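PDB 4L9P: CaaX farnesyltransferase alpha subunit Ram2 from Aspergillus fumigatus, which pairs with the beta subunit Ram1 and probably transfers farnesyl groups from an isoprenoid diphosphate to the cysteine of proteins ending in a CaaX motif. Local coordinates for residues A[243-248]-A[266-271]; A[250-255]-A[277-282]. The protein carries 1 engineered substitution. One frame throughout, in Å; residues are numbered along the deposited sequence.

Contact 1 (A[243-248]-A[266-271])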
ATOM      1  N   SER A 243      -3.385 -22.469  24.820  1.00 15.47           N
ATOM      2  CA  SER A 243      -2.128 -22.908  24.244  1.00 15.69           C
ATOM      3  C   SER A 243      -1.464 -21.779  23.429  1.00 14.23           C
ATOM      4  O   SER A 243      -0.254 -21.536  23.514  1.00 14.51           O
ATOM      5  CB  SER A 243      -2.410 -24.119  23.325  1.00 18.80           C
ATOM      6  OG  SER A 243      -1.246 -24.531  22.627  1.00 23.82           O
ATOM      7  N   GLU A 244      -2.252 -21.065  22.648  1.00 12.14           N
ATOM      8  CA  GLU A 244      -1.682 -19.994  21.819  1.00 11.69           C
ATOM      9  C   GLU A 244      -1.224 -18.805  22.646  1.00 11.67           C
ATOM     10  O   GLU A 244      -0.236 -18.155  22.320  1.00 11.26           O
ATOM     11  CB  GLU A 244      -2.737 -19.559  20.798  1.00 11.50           C
ATOM     12  CG  GLU A 244      -2.896 -20.615  19.705  1.00 11.34           C
ATOM     13  CD  GLU A 244      -1.632 -20.796  18.886  1.00 11.15           C
ATOM     14  OE1 GLU A 244      -1.080 -19.770  18.423  1.00 10.98           O
ATOM     15  OE2 GLU A 244      -1.200 -21.966  18.673  1.00 10.94           O
ATOM     16  N   LEU A 245      -1.957 -18.527  23.718  1.00 11.95           N
ATOM     17  CA  LEU A 245      -1.500 -17.479  24.637  1.00 12.99           C
ATOM     18  C   LEU A 245      -0.211 -17.877  25.367  1.00 13.36           C
ATOM     19  O   LEU A 245       0.689 -17.035  25.567  1.00 13.26           O
ATOM     20  CB  LEU A 245      -2.628 -17.099  25.609  1.00 14.03           C
ATOM     21  CG  LEU A 245      -3.847 -16.442  24.981  1.00 15.55           C
ATOM     22  CD1 LEU A 245      -4.927 -16.330  26.030  1.00 17.42           C
ATOM     23  CD2 LEU A 245      -3.493 -15.042  24.397  1.00 15.48           C
ATOM     24  N   GLN A 246      -0.115 -19.150  25.781  1.00 14.00           N
ATOM     25  CA  GLN A 246       1.112 -19.565  26.422  1.00 16.79           C
ATOM     26  C   GLN A 246       2.286 -19.496  25.457  1.00 16.35           C
ATOM     27  O   GLN A 246       3.406 -19.058  25.831  1.00 17.56           O
ATOM     28  CB  GLN A 246       0.943 -21.014  26.957  1.00 20.24           C
ATOM     29  CG  GLN A 246       2.150 -21.566  27.662  1.00 25.45           C
ATOM     30  CD  GLN A 246       1.834 -22.934  28.279  1.00 32.07           C
ATOM     31  OE1 GLN A 246       1.930 -23.971  27.608  1.00 34.44           O
ATOM     32  NE2 GLN A 246       1.429 -22.937  29.553  1.00 34.87           N
ATOM     33  N   TYR A 247       2.050 -19.902  24.201  1.00 15.74           N
ATOM     34  CA  TYR A 247       3.103 -19.832  23.196  1.00 15.20           C
ATOM     35  C   TYR A 247       3.587 -18.373  23.029  1.00 12.78           C
ATOM     36  O   TYR A 247       4.806 -18.058  22.986  1.00 13.05           O
ATOM     37  CB  TYR A 247       2.602 -20.377  21.856  1.00 15.64           C
ATOM     38  CG  TYR A 247       3.604 -20.252  20.726  1.00 15.80           C
ATOM     39  CD1 TYR A 247       4.588 -21.236  20.534  1.00 16.19           C
ATOM     40  CD2 TYR A 247       3.546 -19.176  19.834  1.00 15.68           C
ATOM     41  CE1 TYR A 247       5.490 -21.141  19.506  1.00 16.10           C
ATOM     42  CE2 TYR A 247       4.454 -19.044  18.822  1.00 15.62           C
ATOM     43  CZ  TYR A 247       5.423 -20.021  18.651  1.00 16.05           C
ATOM     44  OH  TYR A 247       6.291 -19.902  17.607  1.00 17.35           O
ATOM     45  N   SER A 248       2.632 -17.485  22.944  1.00 11.30           N
ATOM     46  CA  SER A 248       2.941 -16.042  22.798  1.00 10.43           C
ATOM     47  C   SER A 248       3.780 -15.531  23.977  1.00 11.43           C
ATOM     48  O   SER A 248       4.743 -14.783  23.729  1.00 10.72           O
ATOM     49  CB  SER A 248       1.653 -15.238  22.683  1.00 10.12           C
ATOM     50  OG  SER A 248       0.936 -15.659  21.540  1.00 11.03           O
ATOM     51  N   ARG A 266      -3.082  -9.916  21.445  1.00  7.96           N
ATOM     52  CA  ARG A 266      -4.298  -9.082  21.390  1.00  8.99           C
ATOM     53  C   ARG A 266      -5.306  -9.689  20.418  1.00  9.34           C
ATOM     54  O   ARG A 266      -6.503  -9.708  20.702  1.00 11.08           O
ATOM     55  CB  ARG A 266      -3.982  -7.650  20.988  1.00 10.67           C
ATOM     56  CG  ARG A 266      -3.223  -6.895  22.050  1.00 12.54           C
ATOM     57  CD  ARG A 266      -2.769  -5.570  21.566  1.00 14.08           C
ATOM     58  NE  ARG A 266      -2.197  -4.686  22.598  1.00 14.80           N
ATOM     59  CZ  ARG A 266      -2.881  -3.775  23.304  1.00 16.45           C
ATOM     60  NH1 ARG A 266      -4.189  -3.640  23.170  1.00 16.38           N
ATOM     61  NH2 ARG A 266      -2.222  -2.997  24.158  1.00 17.13           N
ATOM     62  N   GLY A 267      -4.841 -10.137  19.265  1.00  9.14           N
ATOM     63  CA  GLY A 267      -5.755 -10.733  18.311  1.00  9.95           C
ATOM     64  C   GLY A 267      -6.369 -12.010  18.839  1.00  9.79           C
ATOM     65  O   GLY A 267      -7.572 -12.277  18.621  1.00 10.76           O
ATOM     66  N   VAL A 268      -5.590 -12.830  19.529  1.00  8.97           N
ATOM     67  CA  VAL A 268      -6.168 -14.058  20.107  1.00 10.11           C
ATOM     68  C   VAL A 268      -7.226 -13.753  21.147  1.00 10.46           C
ATOM     69  O   VAL A 268      -8.305 -14.371  21.143  1.00 10.57           O
ATOM     70  CB  VAL A 268      -5.070 -14.907  20.748  1.00 10.25           C
ATOM     71  CG1 VAL A 268      -5.685 -16.132  21.493  1.00 11.55           C
ATOM     72  CG2 VAL A 268      -4.055 -15.357  19.665  1.00 10.45           C
ATOM     73  N   LEU A 269      -6.937 -12.777  22.021  1.00 10.60           N
ATOM     74  CA  LEU A 269      -7.932 -12.420  23.071  1.00 11.01           C
ATOM     75  C   LEU A 269      -9.201 -11.864  22.432  1.00 11.66           C
ATOM     76  O   LEU A 269     -10.303 -12.196  22.849  1.00 12.59           O
ATOM     77  CB  LEU A 269      -7.338 -11.468  24.113  1.00 11.45           C
ATOM     78  CG  LEU A 269      -6.211 -12.112  24.937  1.00 11.90           C
ATOM     79  CD1 LEU A 269      -5.403 -11.039  25.701  1.00 13.54           C
ATOM     80  CD2 LEU A 269      -6.784 -13.098  25.945  1.00 11.68           C
ATOM     81  N   GLN A 270      -9.056 -11.008  21.416  1.00 10.80           N
ATOM     82  CA  GLN A 270     -10.263 -10.526  20.704  1.00 11.75           C
ATOM     83  C   GLN A 270     -11.052 -11.673  20.080  1.00 12.68           C
ATOM     84  O   GLN A 270     -12.293 -11.721  20.173  1.00 14.44           O
ATOM     85  CB  GLN A 270      -9.853  -9.536  19.609  1.00 11.89           C
ATOM     86  CG  GLN A 270     -10.984  -9.114  18.630  1.00 12.35           C
ATOM     87  CD  GLN A 270     -11.988  -8.130  19.247  1.00 15.11           C
ATOM     88  OE1 GLN A 270     -11.937  -7.802  20.453  1.00 16.92           O
ATOM     89  NE2 GLN A 270     -12.923  -7.670  18.415  1.00 16.30           N
ATOM     90  N   ALA A 271     -10.349 -12.586  19.417  1.00 11.65           N
ATOM     91  CA  ALA A 271     -11.051 -13.722  18.795  1.00 12.22           C
ATOM     92  C   ALA A 271     -11.816 -14.526  19.834  1.00 13.39           C
ATOM     93  O   ALA A 271     -12.990 -14.969  19.595  1.00 14.38           O
ATOM     94  CB  ALA A 271     -10.018 -14.625  18.069  1.00 11.88           C
TER
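Where Leu-245 meets Val-268 and Leu-269 no flat group has a face or an edge in the contact: all three side chains are branched aliphatics. They join two antiparallel neighbours, helices 238-254 and 259-272, a helical hairpin of the alpha-alpha kind from which prenyltransferase alpha subunits are built. The nearest CA pair, Leu-245 and Val-268, is 7.3 Å apart, close enough for short side chains to meet.

The fork of Leu-245 divides its work. CD2 lies against Val-268, 3.8 Å from CG1, as the two side chains slide past each other in opposite directions. CD1 meets Leu-269 CD2 at 3.7 Å, and the two leucines cross at about a right angle. An extended second torsion (chi2 172°) carries CD1 of Leu-245 on to that methyl, while the branch at CD2 also passes 4.0 Å from Leu-269 CG.

Their polar neighbours find partners away from the apolar contact. Glu-244 OE1 forms a salt bridge with Arg-203 and a hydrogen bond with Tyr-264 that links the two helices; OE2 bridges to Arg-207. Ser-248 OG bonds to Glu-244 O at 2.9 Å, from the face of the carbonyl opposite to that used by Ser-248 N. With all three touching residues buried and methyl and methine carbons alone in contact, cohesion probably rests on van der Waals packing and 178 Å² of buried surface, both sides summed.

Contact 2 (A[250-255]-A[277-282]); sequences SRILEA and SEWKDF
Ile-252 and Leu-253, on the last turn of helix 238-254, are widely separated in backbone from the start of the short helix 280-284, the nearest CA atoms, Leu-253 and Phe-282, being 10.1 Å apart. In this alpha-alpha superhelix the separation is spanned by side chains: Ile-252 points toward the short helix, and Trp-279, at its N-cap position, and Phe-282 point back toward 250-255.

Ile-252 is the central piece. Its CG1 branch is extended (chi2 167°), and CD1 reaches both rings, 3.6 Å from Trp-279 CZ3 and 3.9 Å from Phe-282 CE2; the isoleucine and the tryptophan come from opposite directions. The CG2 methyl, anti to the backbone N, touches Phe-282 alone of the two, 3.8 Å from its CZ. Both approaches to the rings are oblique.

The aromatic pair is itself packed together: Phe-282 CD2 sits 3.6 Å above the Trp-279 ring plane, displaced toward the rim. Other rings extend this cluster: Trp-279 stacks on Trp-309 of helix 304-317, and Phe-282 meets Phe-286 edge-to-face. On the other segment Ala-255, where the chain leaves the helix, packs on Asp-84 of the beta subunit Ram1.

Leu-253 closes the margin more loosely, its CD2 being 4.2 Å from Phe-282 CE1. Within 250-255, Arg-251 grips Glu-254 side-on in a salt bridge: NE meets OE1 and NH2 meets OE2, the latter at 2.8 Å and an N-H...O angle of 159°. OE2 lies in the guanidinium plane, whereas NH2 approaches it from above the carboxylate plane, 54° out of it.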
ATOM      1  N   SER A 250       5.748 -17.245  25.887  1.00 12.75           N
ATOM      2  CA  SER A 250       7.103 -17.818  25.807  1.00 13.83           C
ATOM      3  C   SER A 250       7.963 -17.102  24.771  1.00 13.24           C
ATOM      4  O   SER A 250       9.159 -16.897  24.975  1.00 14.53           O
ATOM      5  CB  SER A 250       7.040 -19.276  25.408  1.00 15.59           C
ATOM      6  OG  SER A 250       6.480 -20.048  26.440  1.00 19.13           O
ATOM      7  N   ARG A 251       7.360 -16.720  23.650  1.00 11.21           N
ATOM      8  CA  ARG A 251       8.123 -15.983  22.660  1.00 10.19           C
ATOM      9  C   ARG A 251       8.450 -14.564  23.136  1.00 10.21           C
ATOM     10  O   ARG A 251       9.545 -14.070  22.887  1.00 10.68           O
ATOM     11  CB  ARG A 251       7.366 -15.924  21.329  1.00 11.23           C
ATOM     12  CG  ARG A 251       7.087 -17.293  20.690  1.00 12.73           C
ATOM     13  CD  ARG A 251       8.352 -18.047  20.185  1.00 15.69           C
ATOM     14  NE  ARG A 251       9.196 -18.595  21.171  1.00 18.08           N
ATOM     15  CZ  ARG A 251       8.913 -19.710  21.871  1.00 19.21           C
ATOM     16  NH1 ARG A 251       7.737 -20.315  21.703  1.00 19.73           N
ATOM     17  NH2 ARG A 251       9.781 -20.198  22.782  1.00 20.36           N
ATOM     18  N   ILE A 252       7.486 -13.902  23.791  1.00  9.31           N
ATOM     19  CA  ILE A 252       7.722 -12.541  24.341  1.00 10.08           C
ATOM     20  C   ILE A 252       8.933 -12.561  25.287  1.00 10.37           C
ATOM     21  O   ILE A 252       9.809 -11.684  25.213  1.00 11.36           O
ATOM     22  CB  ILE A 252       6.475 -12.029  25.061  1.00 10.42           C
ATOM     23  CG1 ILE A 252       5.434 -11.643  23.966  1.00 10.77           C
ATOM     24  CG2 ILE A 252       6.810 -10.826  25.973  1.00 10.90           C
ATOM     25  CD1 ILE A 252       4.031 -11.423  24.558  1.00 10.59           C
ATOM     26  N   LEU A 253       9.046 -13.591  26.116  1.00 11.37           N
ATOM     27  CA  LEU A 253      10.137 -13.611  27.096  1.00 12.93           C
ATOM     28  C   LEU A 253      11.525 -13.695  26.416  1.00 14.21           C
ATOM     29  O   LEU A 253      12.530 -13.272  26.985  1.00 16.67           O
ATOM     30  CB  LEU A 253       9.943 -14.793  28.064  1.00 14.37           C
ATOM     31  CG  LEU A 253       8.768 -14.639  29.035  1.00 15.84           C
ATOM     32  CD1 LEU A 253       8.442 -15.991  29.684  1.00 16.81           C
ATOM     33  CD2 LEU A 253       9.054 -13.576  30.102  1.00 17.85           C
ATOM     34  N   GLU A 254      11.584 -14.190  25.190  1.00 14.04           N
ATOM     35  CA  GLU A 254      12.855 -14.200  24.462  1.00 14.08           C
ATOM     36  C   GLU A 254      13.284 -12.828  23.981  1.00 14.02           C
ATOM     37  O   GLU A 254      14.484 -12.615  23.715  1.00 16.04           O
ATOM     38  CB  GLU A 254      12.777 -15.124  23.239  1.00 15.36           C
ATOM     39  CG  GLU A 254      12.472 -16.568  23.602  1.00 17.68           C
ATOM     40  CD  GLU A 254      12.120 -17.455  22.414  1.00 20.47           C
ATOM     41  OE1 GLU A 254      11.865 -16.984  21.303  1.00 21.06           O
ATOM     42  OE2 GLU A 254      12.128 -18.673  22.607  1.00 22.80           O
ATOM     43  N   ALA A 255      12.321 -11.890  23.849  1.00 12.08           N
ATOM     44  CA  ALA A 255      12.604 -10.562  23.236  1.00 11.66           C
ATOM     45  C   ALA A 255      11.413  -9.684  23.515  1.00 11.07           C
ATOM     46  O   ALA A 255      10.525  -9.534  22.707  1.00 10.32           O
ATOM     47  CB  ALA A 255      12.873 -10.680  21.700  1.00 13.39           C
ATOM     48  N   SER A 277      -7.188  -7.976  30.502  1.00 20.41           N
ATOM     49  CA  SER A 277      -6.791  -8.167  31.893  1.00 21.17           C
ATOM     50  C   SER A 277      -6.309  -9.607  32.205  1.00 21.63           C
ATOM     51  O   SER A 277      -5.663  -9.840  33.240  1.00 22.50           O
ATOM     52  CB  SER A 277      -7.924  -7.738  32.853  1.00 22.98           C
ATOM     53  OG  SER A 277      -9.093  -8.467  32.547  1.00 24.55           O
ATOM     54  N   GLU A 278      -6.605 -10.584  31.333  1.00 20.64           N
ATOM     55  CA  GLU A 278      -5.995 -11.893  31.508  1.00 21.96           C
ATOM     56  C   GLU A 278      -4.489 -11.838  31.581  1.00 20.63           C
ATOM     57  O   GLU A 278      -3.880 -12.757  32.123  1.00 21.32           O
ATOM     58  CB  GLU A 278      -6.331 -12.845  30.360  1.00 24.91           C
ATOM     59  CG  GLU A 278      -7.725 -13.307  30.394  1.00 28.03           C
ATOM     60  CD  GLU A 278      -7.928 -14.694  29.794  1.00 29.86           C
ATOM     61  OE1 GLU A 278      -6.976 -15.372  29.236  1.00 29.72           O
ATOM     62  OE2 GLU A 278      -9.103 -15.076  29.868  1.00 31.32           O
ATOM     63  N   TRP A 279      -3.888 -10.821  30.964  1.00 18.26           N
ATOM     64  CA  TRP A 279      -2.436 -10.689  30.986  1.00 17.32           C
ATOM     65  C   TRP A 279      -1.921  -9.550  31.874  1.00 18.06           C
ATOM     66  O   TRP A 279      -0.801  -9.103  31.713  1.00 18.23           O
ATOM     67  CB  TRP A 279      -1.892 -10.473  29.570  1.00 17.04           C
ATOM     68  CG  TRP A 279      -1.749 -11.741  28.791  1.00 15.65           C
ATOM     69  CD1 TRP A 279      -2.332 -12.987  29.013  1.00 16.16           C
ATOM     70  CD2 TRP A 279      -0.889 -11.889  27.683  1.00 14.56           C
ATOM     71  NE1 TRP A 279      -1.867 -13.885  28.058  1.00 15.56           N
ATOM     72  CE2 TRP A 279      -0.984 -13.231  27.234  1.00 13.94           C
ATOM     73  CE3 TRP A 279      -0.026 -11.008  27.030  1.00 13.64           C
ATOM     74  CZ2 TRP A 279      -0.254 -13.708  26.127  1.00 13.08           C
ATOM     75  CZ3 TRP A 279       0.699 -11.451  25.955  1.00 12.24           C
ATOM     76  CH2 TRP A 279       0.618 -12.814  25.523  1.00 12.18           C
ATOM     77  N   LYS A 280      -2.727  -9.111  32.839  1.00 19.09           N
ATOM     78  CA  LYS A 280      -2.329  -7.961  33.633  1.00 20.09           C
ATOM     79  C   LYS A 280      -1.034  -8.246  34.386  1.00 20.30           C
ATOM     80  O   LYS A 280      -0.118  -7.451  34.361  1.00 19.48           O
ATOM     81  CB  LYS A 280      -3.454  -7.564  34.581  1.00 20.85           C
ATOM     82  CG  LYS A 280      -3.209  -6.267  35.354  1.00 23.34           C
ATOM     83  CD  LYS A 280      -4.369  -5.988  36.292  1.00 25.70           C
ATOM     84  CE  LYS A 280      -4.019  -4.850  37.218  1.00 29.06           C
ATOM     85  NZ  LYS A 280      -5.036  -4.717  38.287  1.00 30.97           N
ATOM     86  N   ASP A 281      -0.941  -9.407  35.015  1.00 21.98           N
ATOM     87  CA  ASP A 281       0.231  -9.687  35.819  1.00 22.85           C
ATOM     88  C   ASP A 281       1.433  -9.936  34.921  1.00 21.19           C
ATOM     89  O   ASP A 281       2.547  -9.528  35.243  1.00 21.55           O
ATOM     90  CB  ASP A 281      -0.032 -10.915  36.662  1.00 26.26           C
ATOM     91  CG  ASP A 281      -0.957 -10.638  37.804  1.00 30.96           C
ATOM     92  OD1 ASP A 281      -1.079  -9.465  38.226  1.00 32.10           O
ATOM     93  OD2 ASP A 281      -1.546 -11.625  38.301  1.00 33.25           O
ATOM     94  N   PHE A 282       1.222 -10.626  33.797  1.00 18.69           N
ATOM     95  CA  PHE A 282       2.312 -10.846  32.863  1.00 17.62           C
ATOM     96  C   PHE A 282       2.862  -9.478  32.391  1.00 16.90           C
ATOM     97  O   PHE A 282       4.068  -9.276  32.366  1.00 18.02           O
ATOM     98  CB  PHE A 282       1.812 -11.644  31.656  1.00 17.24           C
ATOM     99  CG  PHE A 282       2.864 -11.925  30.621  1.00 15.78           C
ATOM    100  CD1 PHE A 282       3.873 -12.820  30.897  1.00 14.82           C
ATOM    101  CD2 PHE A 282       2.806 -11.331  29.349  1.00 15.38           C
ATOM    102  CE1 PHE A 282       4.831 -13.135  29.978  1.00 15.57           C
ATOM    103  CE2 PHE A 282       3.781 -11.625  28.395  1.00 15.73           C
ATOM    104  CZ  PHE A 282       4.793 -12.554  28.715  1.00 15.53           C
TER

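How the contacts relate
Contacts 1 and 2 share helix 238-254 and have centres about 10 Å apart, so one helix packs first on helix 259-272 and then, nearer its C-terminal end, on the segment that follows that helix in the chain. Their segments alternate along the sequence. Trp-279 of contact 2 joins the two directly: its CZ2 lies 3.5 Å from Leu-245 O, and its CH2 lies 3.9 Å from Ser-248 CB. Glu-278 OE1 also approaches the leucine pair of contact 1, 3.9 Å from Leu-245 CD1. The centres lie about 20 Å and 26 Å from the chain centre; the bound farnesyl analogue touches neither contact, so both belong to the helical scaffold and not to the isoprenoid site.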